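Local coordinates for acyl-CoA N-acyltransferases (NAT) superfamily protein (Arabidopsis thaliana, PDB 6TH0) that probably catalyses transfer of the acetyl group of acetyl-CoA to the N-terminal methionine of transmembrane proteins and to protein lysines, through its GNAT-fold acetyltransferase domain, at residues 21-26 with 34-39; 7-12 with 59-64. All coordinates share one frame; numbering follows the deposited sequence.

Interaction 1: 21-26 with 34-39; sequences QIHRDI and EFFQNV. With ACO (acetyl coenzyme *a), chain C.
Phe36 drives the edge of its ring into one face of the His23 imidazole, a T-shaped (edge-to-face) pair that makes up nearly all of the contact between the helical segments 21-26 and 34-39. The ring planes stand at 73° and the centroids 4.8 Å apart. The touch is not centred: Phe36 CE1 sits 3.3 Å from His23 CG, toward the rim of the imidazole, and Phe36 CZ lies 3.5 Å from His23 CB. Both side chains turn CG anti to their own carbonyl carbon (chi1 -84° for His23, -63° for Phe36), and the two rings span the 9.5 Å between the CA atoms of His23 and Phe36. Two hydrogen bonds restrain the imidazole's rotation, ND1 to Leu19 O, one turn back in its helix, and NE2 to Thr99 OG1; they give both buried nitrogens partners and probably hold this face toward Phe36. Phe35, the preceding residue, lays its CD2 over the centre of one Phe36 face, 3.7 Å above the ring plane. The histidine ring also meets Phe66 of strand 63-73, while Phe36 continues along helix 16-26 to Leu16 and Glu20. Segment 21-26 ends at Ile26 of the acetyl-CoA pocket. The pair joins helices 16-26 and 33-41, the two between the first strands (6-10 and 45-52) of the GNAT fold, beside the central sheet, with Thr99 anchoring it to strand 93-102.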
loop_
_atom_site.group_PDB
_atom_site.type_symbol
_atom_site.label_atom_id
_atom_site.label_comp_id
_atom_site.label_asym_id
_atom_site.label_seq_id
_atom_site.Cartn_x
_atom_site.Cartn_y
_atom_site.Cartn_z
ATOM N N GLN A 21 4.405 -7.694 -13.759
ATOM C CA GLN A 21 5.554 -8.589 -13.658
ATOM C C GLN A 21 6.192 -8.524 -12.273
ATOM O O GLN A 21 6.485 -9.562 -11.668
ATOM C CB GLN A 21 6.542 -8.220 -14.762
ATOM C CG GLN A 21 7.923 -8.816 -14.660
ATOM C CD GLN A 21 8.984 -7.776 -14.964
ATOM O OE1 GLN A 21 9.522 -7.141 -14.056
ATOM N NE2 GLN A 21 9.271 -7.574 -16.245
ATOM N N ILE A 22 6.412 -7.314 -11.752
ATOM C CA ILE A 22 7.033 -7.162 -10.438
ATOM C C ILE A 22 6.130 -7.716 -9.338
ATOM O O ILE A 22 6.615 -8.313 -8.370
ATOM C CB ILE A 22 7.425 -5.695 -10.189
ATOM C CG1 ILE A 22 8.412 -5.615 -9.012
ATOM C CG2 ILE A 22 6.178 -4.834 -9.906
ATOM C CD1 ILE A 22 9.117 -4.278 -8.897
ATOM N N HIS A 23 4.808 -7.503 -9.431
ATOM C CA HIS A 23 3.924 -8.133 -8.454
ATOM C C HIS A 23 4.083 -9.653 -8.456
ATOM O O HIS A 23 4.202 -10.280 -7.394
ATOM C CB HIS A 23 2.469 -7.745 -8.702
ATOM C CG HIS A 23 2.084 -6.429 -8.094
ATOM N ND1 HIS A 23 2.497 -5.216 -8.607
ATOM C CD2 HIS A 23 1.338 -6.138 -7.000
ATOM C CE1 HIS A 23 2.006 -4.236 -7.868
ATOM N NE2 HIS A 23 1.298 -4.767 -6.885
ATOM N N ARG A 24 4.077 -10.261 -9.640
ATOM C CA ARG A 24 4.248 -11.703 -9.728
ATOM C C ARG A 24 5.574 -12.122 -9.112
ATOM O O ARG A 24 5.666 -13.166 -8.450
ATOM C CB ARG A 24 4.168 -12.142 -11.191
ATOM C CG ARG A 24 4.665 -13.551 -11.456
ATOM C CD ARG A 24 3.879 -14.611 -10.701
ATOM N NE ARG A 24 2.493 -14.699 -11.150
ATOM C CZ ARG A 24 1.684 -15.717 -10.879
ATOM N NH1 ARG A 24 2.119 -16.743 -10.164
ATOM N NH2 ARG A 24 0.437 -15.708 -11.326
ATOM N N ASP A 25 6.611 -11.308 -9.303
ATOM C CA ASP A 25 7.944 -11.750 -8.910
ATOM C C ASP A 25 8.205 -11.559 -7.417
ATOM O O ASP A 25 8.922 -12.371 -6.817
ATOM C CB ASP A 25 9.005 -10.984 -9.702
ATOM C CG ASP A 25 9.137 -11.442 -11.141
ATOM O OD1 ASP A 25 8.548 -12.474 -11.559
ATOM O OD2 ASP A 25 9.892 -10.774 -11.880
ATOM N N ILE A 26 7.673 -10.498 -6.801
ATOM C CA ILE A 26 8.063 -10.196 -5.419
ATOM C C ILE A 26 6.895 -10.058 -4.457
ATOM O O ILE A 26 7.107 -10.036 -3.233
ATOM C CB ILE A 26 8.954 -8.939 -5.334
ATOM C CG1 ILE A 26 8.134 -7.644 -5.443
ATOM C CG2 ILE A 26 10.064 -8.974 -6.411
ATOM C CD1 ILE A 26 9.001 -6.401 -5.275
ATOM N N GLU A 34 -7.324 -8.008 -14.089
ATOM C CA GLU A 34 -8.218 -6.867 -13.915
ATOM C C GLU A 34 -7.715 -5.928 -12.829
ATOM O O GLU A 34 -7.866 -4.705 -12.935
ATOM C CB GLU A 34 -9.634 -7.340 -13.583
ATOM C CG GLU A 34 -10.434 -7.867 -14.754
ATOM C CD GLU A 34 -10.664 -6.811 -15.822
ATOM O OE1 GLU A 34 -10.098 -5.703 -15.702
ATOM O OE2 GLU A 34 -11.430 -7.078 -16.773
ATOM N N PHE A 35 -7.116 -6.473 -11.773
ATOM C CA PHE A 35 -6.633 -5.600 -10.712
ATOM C C PHE A 35 -5.613 -4.605 -11.249
ATOM O O PHE A 35 -5.623 -3.427 -10.884
ATOM C CB PHE A 35 -6.040 -6.428 -9.576
ATOM C CG PHE A 35 -5.280 -5.614 -8.581
ATOM C CD1 PHE A 35 -5.965 -4.853 -7.641
ATOM C CD2 PHE A 35 -3.894 -5.635 -8.549
ATOM C CE1 PHE A 35 -5.284 -4.101 -6.700
ATOM C CE2 PHE A 35 -3.187 -4.891 -7.600
ATOM C CZ PHE A 35 -3.895 -4.114 -6.670
ATOM N N PHE A 36 -4.707 -5.061 -12.109
ATOM C CA PHE A 36 -3.672 -4.154 -12.581
ATOM C C PHE A 36 -4.216 -3.125 -13.556
ATOM O O PHE A 36 -3.668 -2.018 -13.633
ATOM C CB PHE A 36 -2.515 -4.963 -13.149
ATOM C CG PHE A 36 -1.863 -5.808 -12.104
ATOM C CD1 PHE A 36 -1.006 -5.233 -11.177
ATOM C CD2 PHE A 36 -2.150 -7.158 -12.007
ATOM C CE1 PHE A 36 -0.433 -5.988 -10.183
ATOM C CE2 PHE A 36 -1.561 -7.928 -11.018
ATOM C CZ PHE A 36 -0.704 -7.337 -10.100
ATOM N N GLN A 37 -5.267 -3.465 -14.313
ATOM C CA GLN A 37 -5.951 -2.460 -15.113
ATOM C C GLN A 37 -6.560 -1.394 -14.211
ATOM O O GLN A 37 -6.518 -0.198 -14.521
ATOM C CB GLN A 37 -7.046 -3.100 -15.977
ATOM C CG GLN A 37 -6.576 -3.874 -17.201
ATOM C CD GLN A 37 -5.907 -2.990 -18.242
ATOM O OE1 GLN A 37 -6.218 -1.806 -18.365
ATOM N NE2 GLN A 37 -5.004 -3.575 -19.020
ATOM N N ASN A 38 -7.196 -1.824 -13.122
ATOM C CA ASN A 38 -7.748 -0.881 -12.155
ATOM C C ASN A 38 -6.664 0.050 -11.625
ATOM O O ASN A 38 -6.851 1.270 -11.571
ATOM C CB ASN A 38 -8.409 -1.668 -11.023
ATOM C CG ASN A 38 -9.112 -0.787 -9.991
ATOM O OD1 ASN A 38 -9.163 0.453 -10.087
ATOM N ND2 ASN A 38 -9.729 -1.454 -9.020
ATOM N N VAL A 39 -5.501 -0.497 -11.292
ATOM C CA VAL A 39 -4.429 0.313 -10.715
ATOM C C VAL A 39 -3.998 1.396 -11.699
ATOM O O VAL A 39 -3.984 2.586 -11.370
ATOM C CB VAL A 39 -3.237 -0.575 -10.310
ATOM C CG1 VAL A 39 -2.035 0.279 -9.936
ATOM C CG2 VAL A 39 -3.597 -1.505 -9.153
HETATM N N1A ACO C . 21.281 2.531 5.183
HETATM C C2A ACO C . 21.095 1.285 5.737
HETATM N N3A ACO C . 19.970 0.622 6.059
HETATM C C4A ACO C . 18.833 1.361 5.759
HETATM C C5A ACO C . 18.863 2.669 5.178
HETATM C C6A ACO C . 20.130 3.220 4.906
HETATM N N6A ACO C . 20.224 4.469 4.349
HETATM N N7A ACO C . 17.569 3.168 4.985
HETATM C C8A ACO C . 16.771 2.180 5.439
HETATM N N9A ACO C . 17.480 1.077 5.917
HETATM C C1B ACO C . 16.942 -0.158 6.490
HETATM C C2B ACO C . 15.654 0.062 7.409
HETATM O O2B ACO C . 16.037 0.453 8.660
HETATM C C3B ACO C . 15.239 -1.484 7.367
HETATM O O3B ACO C . 16.142 -2.096 8.150
HETATM P P3B ACO C . 15.462 -3.573 9.011
HETATM O O7A ACO C . 15.404 -4.448 7.787
HETATM O O8A ACO C . 16.523 -3.903 10.047
HETATM O O9A ACO C . 14.137 -3.018 9.476
HETATM C C4B ACO C . 15.431 -1.835 5.853
HETATM O O4B ACO C . 16.569 -1.037 5.390
HETATM C C5B ACO C . 14.150 -1.583 5.036
HETATM O O5B ACO C . 13.680 -0.282 5.207
HETATM P P1A ACO C . 13.324 0.349 3.725
HETATM O O1A ACO C . 14.558 0.412 2.903
HETATM O O2A ACO C . 12.476 1.568 3.958
HETATM O O3A ACO C . 12.289 -0.689 2.877
HETATM P P2A ACO C . 12.865 -1.297 1.526
HETATM O O4A ACO C . 12.870 -0.314 0.414
HETATM O O5A ACO C . 14.035 -2.227 1.713
HETATM O O6A ACO C . 11.597 -2.368 1.012
HETATM C CBP ACO C . 9.938 -4.031 1.534
HETATM C CCP ACO C . 10.969 -2.960 2.097
HETATM C CDP ACO C . 8.842 -3.269 0.825
HETATM C CEP ACO C . 9.359 -4.865 2.678
HETATM C CAP ACO C . 10.760 -4.904 0.549
HETATM O OAP ACO C . 11.647 -5.770 1.251
HETATM C C9P ACO C . 9.917 -5.793 -0.362
HETATM O O9P ACO C . 9.612 -5.417 -1.474
HETATM N N8P ACO C . 9.580 -7.056 0.076
HETATM C C7P ACO C . 8.761 -7.990 -0.766
HETATM C C6P ACO C . 7.367 -7.461 -0.944
HETATM C C5P ACO C . 6.737 -7.433 0.404
HETATM O O5P ACO C . 6.921 -8.264 1.279
HETATM N N4P ACO C . 5.891 -6.370 0.653
HETATM C C3P ACO C . 5.296 -6.345 1.989
HETATM C C2P ACO C . 3.968 -5.680 1.928
HETATM S S1P ACO C . 3.250 -5.703 3.642
HETATM C C ACO C . 2.418 -7.284 3.496
HETATM O O ACO C . 2.811 -8.284 4.046
HETATM C CH3 ACO C . 1.267 -7.337 2.632
#

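Interaction 2: 7-12 with 59-64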
loop_
_atom_site.group_PDB
_atom_site.type_symbol
_atom_site.label_atom_id
_atom_site.label_comp_id
_atom_site.label_asym_id
_atom_site.label_seq_id
_atom_site.Cartn_x
_atom_site.Cartn_y
_atom_site.Cartn_z
ATOM N N CYS A 7 12.862 9.101 -7.592
ATOM C CA CYS A 7 11.711 9.986 -7.725
ATOM C C CYS A 7 10.411 9.192 -7.640
ATOM O O CYS A 7 10.389 7.971 -7.819
ATOM C CB CYS A 7 11.756 10.769 -9.044
ATOM S SG CYS A 7 13.080 11.977 -9.175
ATOM N N PHE A 8 9.317 9.900 -7.369
ATOM C CA PHE A 8 8.018 9.263 -7.209
ATOM C C PHE A 8 6.993 9.927 -8.116
ATOM O O PHE A 8 6.968 11.150 -8.247
ATOM C CB PHE A 8 7.590 9.302 -5.741
ATOM C CG PHE A 8 8.621 8.716 -4.811
ATOM C CD1 PHE A 8 8.713 7.343 -4.624
ATOM C CD2 PHE A 8 9.520 9.538 -4.152
ATOM C CE1 PHE A 8 9.670 6.804 -3.789
ATOM C CE2 PHE A 8 10.482 9.001 -3.314
ATOM C CZ PHE A 8 10.555 7.638 -3.130
ATOM N N ARG A 9 6.184 9.114 -8.784
ATOM C CA ARG A 9 5.154 9.630 -9.674
ATOM C C ARG A 9 3.962 8.696 -9.621
ATOM O O ARG A 9 4.086 7.547 -9.174
ATOM C CB ARG A 9 5.669 9.760 -11.112
ATOM C CG ARG A 9 6.229 8.430 -11.676
ATOM C CD ARG A 9 6.230 8.452 -13.202
ATOM N NE ARG A 9 6.868 7.263 -13.779
ATOM C CZ ARG A 9 6.265 6.084 -13.910
ATOM N NH1 ARG A 9 5.018 5.927 -13.485
ATOM N NH2 ARG A 9 6.904 5.058 -14.458
ATOM N N PRO A 10 2.789 9.153 -10.053
ATOM C CA PRO A 10 1.640 8.250 -10.119
ATOM C C PRO A 10 1.912 7.124 -11.104
ATOM O O PRO A 10 2.612 7.295 -12.104
ATOM C CB PRO A 10 0.499 9.150 -10.594
ATOM C CG PRO A 10 0.950 10.556 -10.251
ATOM C CD PRO A 10 2.439 10.534 -10.425
ATOM N N ILE A 11 1.370 5.950 -10.802
ATOM C CA ILE A 11 1.414 4.875 -11.784
ATOM C C ILE A 11 0.471 5.200 -12.936
ATOM O O ILE A 11 -0.635 5.730 -12.736
ATOM C CB ILE A 11 1.074 3.533 -11.120
ATOM C CG1 ILE A 11 2.157 3.200 -10.098
ATOM C CG2 ILE A 11 1.042 2.416 -12.173
ATOM C CD1 ILE A 11 1.930 1.910 -9.346
ATOM N N ASN A 12 0.911 4.933 -14.156
ATOM C CA ASN A 12 0.114 5.196 -15.348
ATOM C C ASN A 12 0.064 3.961 -16.232
ATOM O O ASN A 12 0.760 2.973 -15.985
ATOM C CB ASN A 12 0.663 6.402 -16.129
ATOM C CG ASN A 12 2.098 6.221 -16.566
ATOM O OD1 ASN A 12 2.394 5.396 -17.430
ATOM N ND2 ASN A 12 3.001 6.996 -15.973
ATOM N N HIS A 59 16.228 2.113 -19.174
ATOM C CA HIS A 59 15.197 1.778 -18.201
ATOM C C HIS A 59 14.939 2.892 -17.181
ATOM O O HIS A 59 14.371 2.630 -16.115
ATOM C CB HIS A 59 15.567 0.475 -17.491
ATOM C CG HIS A 59 15.896 -0.639 -18.434
ATOM N ND1 HIS A 59 17.179 -0.885 -18.876
ATOM C CD2 HIS A 59 15.106 -1.552 -19.045
ATOM C CE1 HIS A 59 17.166 -1.913 -19.707
ATOM N NE2 HIS A 59 15.920 -2.335 -19.828
ATOM N N SER A 60 15.358 4.123 -17.483
ATOM C CA SER A 60 15.230 5.216 -16.526
ATOM C C SER A 60 13.794 5.386 -16.032
ATOM O O SER A 60 13.573 5.689 -14.855
ATOM C CB SER A 60 15.733 6.514 -17.160
ATOM O OG SER A 60 14.946 6.869 -18.283
ATOM N N GLU A 61 12.804 5.204 -16.906
ATOM C CA GLU A 61 11.408 5.417 -16.532
ATOM C C GLU A 61 10.726 4.162 -15.988
ATOM O O GLU A 61 9.573 4.239 -15.541
ATOM C CB GLU A 61 10.619 5.946 -17.736
ATOM C CG GLU A 61 10.661 7.457 -17.917
ATOM C CD GLU A 61 10.281 8.217 -16.661
ATOM O OE1 GLU A 61 9.367 7.767 -15.940
ATOM O OE2 GLU A 61 10.905 9.264 -16.392
ATOM N N GLU A 62 11.418 3.025 -15.986
ATOM C CA GLU A 62 10.866 1.781 -15.465
ATOM C C GLU A 62 10.819 1.814 -13.943
ATOM O O GLU A 62 11.812 2.149 -13.293
ATOM C CB GLU A 62 11.705 0.596 -15.945
ATOM C CG GLU A 62 11.123 -0.772 -15.607
ATOM C CD GLU A 62 12.062 -1.916 -15.960
ATOM O OE1 GLU A 62 13.224 -1.892 -15.506
ATOM O OE2 GLU A 62 11.640 -2.829 -16.703
ATOM N N LEU A 63 9.666 1.488 -13.366
ATOM C CA LEU A 63 9.547 1.581 -11.916
ATOM C C LEU A 63 10.394 0.511 -11.232
ATOM O O LEU A 63 10.551 -0.606 -11.736
ATOM C CB LEU A 63 8.082 1.462 -11.479
ATOM C CG LEU A 63 7.307 0.165 -11.729
ATOM C CD1 LEU A 63 7.532 -0.821 -10.608
ATOM C CD2 LEU A 63 5.813 0.461 -11.878
ATOM N N ILE A 64 10.958 0.863 -10.079
ATOM C CA ILE A 64 11.684 -0.080 -9.240
ATOM C C ILE A 64 11.052 -0.206 -7.855
ATOM O O ILE A 64 11.571 -0.916 -6.988
ATOM C CB ILE A 64 13.178 0.296 -9.161
ATOM C CG1 ILE A 64 13.367 1.772 -8.818
ATOM C CG2 ILE A 64 13.848 0.008 -10.498
ATOM C CD1 ILE A 64 13.104 2.117 -7.367
#
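The backbone of strand 6-10 at Arg9 faces the 59-62 turn at Glu61 with no backbone hydrogen bond between the two segments, the turn being closed by Glu62 N to His59 O at 3.0 Å. Arg9 NH2 donates to Glu61 O at 3.0 Å, nearly head-on to the carbonyl (C=O...N 168°) and within the guanidinium plane. A weak, salt-bridged bond of 3.3 Å runs from Arg9 NE to Glu61 OE1, with the guanidinium and carboxylate planes 33° apart. With CG set between the backbone N and the carbonyl carbon (chi1 56°), the Arg9 chain runs out extended to NE and carries the guanidinium across to Glu61. In the mixed sheet of this GNAT fold, strand 45-52 lies between strands 6-10 and 63-73, so the arginine reaches past it to the turn ahead of strand 63-73. Arg9 NH1 bonds to Pro10 O at 3.1 Å and forms a salt bridge with Asp15, fixing the rotation of the guanidinium; Glu61 OE2 pairs with Arg53. A leucine in place of Arg9 would probably leave Glu61 O without this donor, and Glu61 OE1 and Asp15 without this positive partner. Leu63 has its CB directed toward segment 7-12, and its side chain touches Asp15.

In the fold
Helix 16-26 follows strand 6-10 in the chain, so interaction 2 lies at the sheet edge, just ahead of the helix that interaction 1 packs against helix 33-41. Their centres are 15 Å apart, and segments 21-26 and 59-64 touch where Ile22 CD1 packs on Leu63 CD1 at 4.2 Å. Only interaction 1 approaches the cofactor: Ile26, at the end of the same helix, belongs to the acetyl-CoA pocket, its O lying 3.5 Å from C6P of the ligand. The side chain of His23 is about 8 Å from that of Leu100, which binds acetyl-CoA. Interaction 2 lies at the surface, away from the known binding residues.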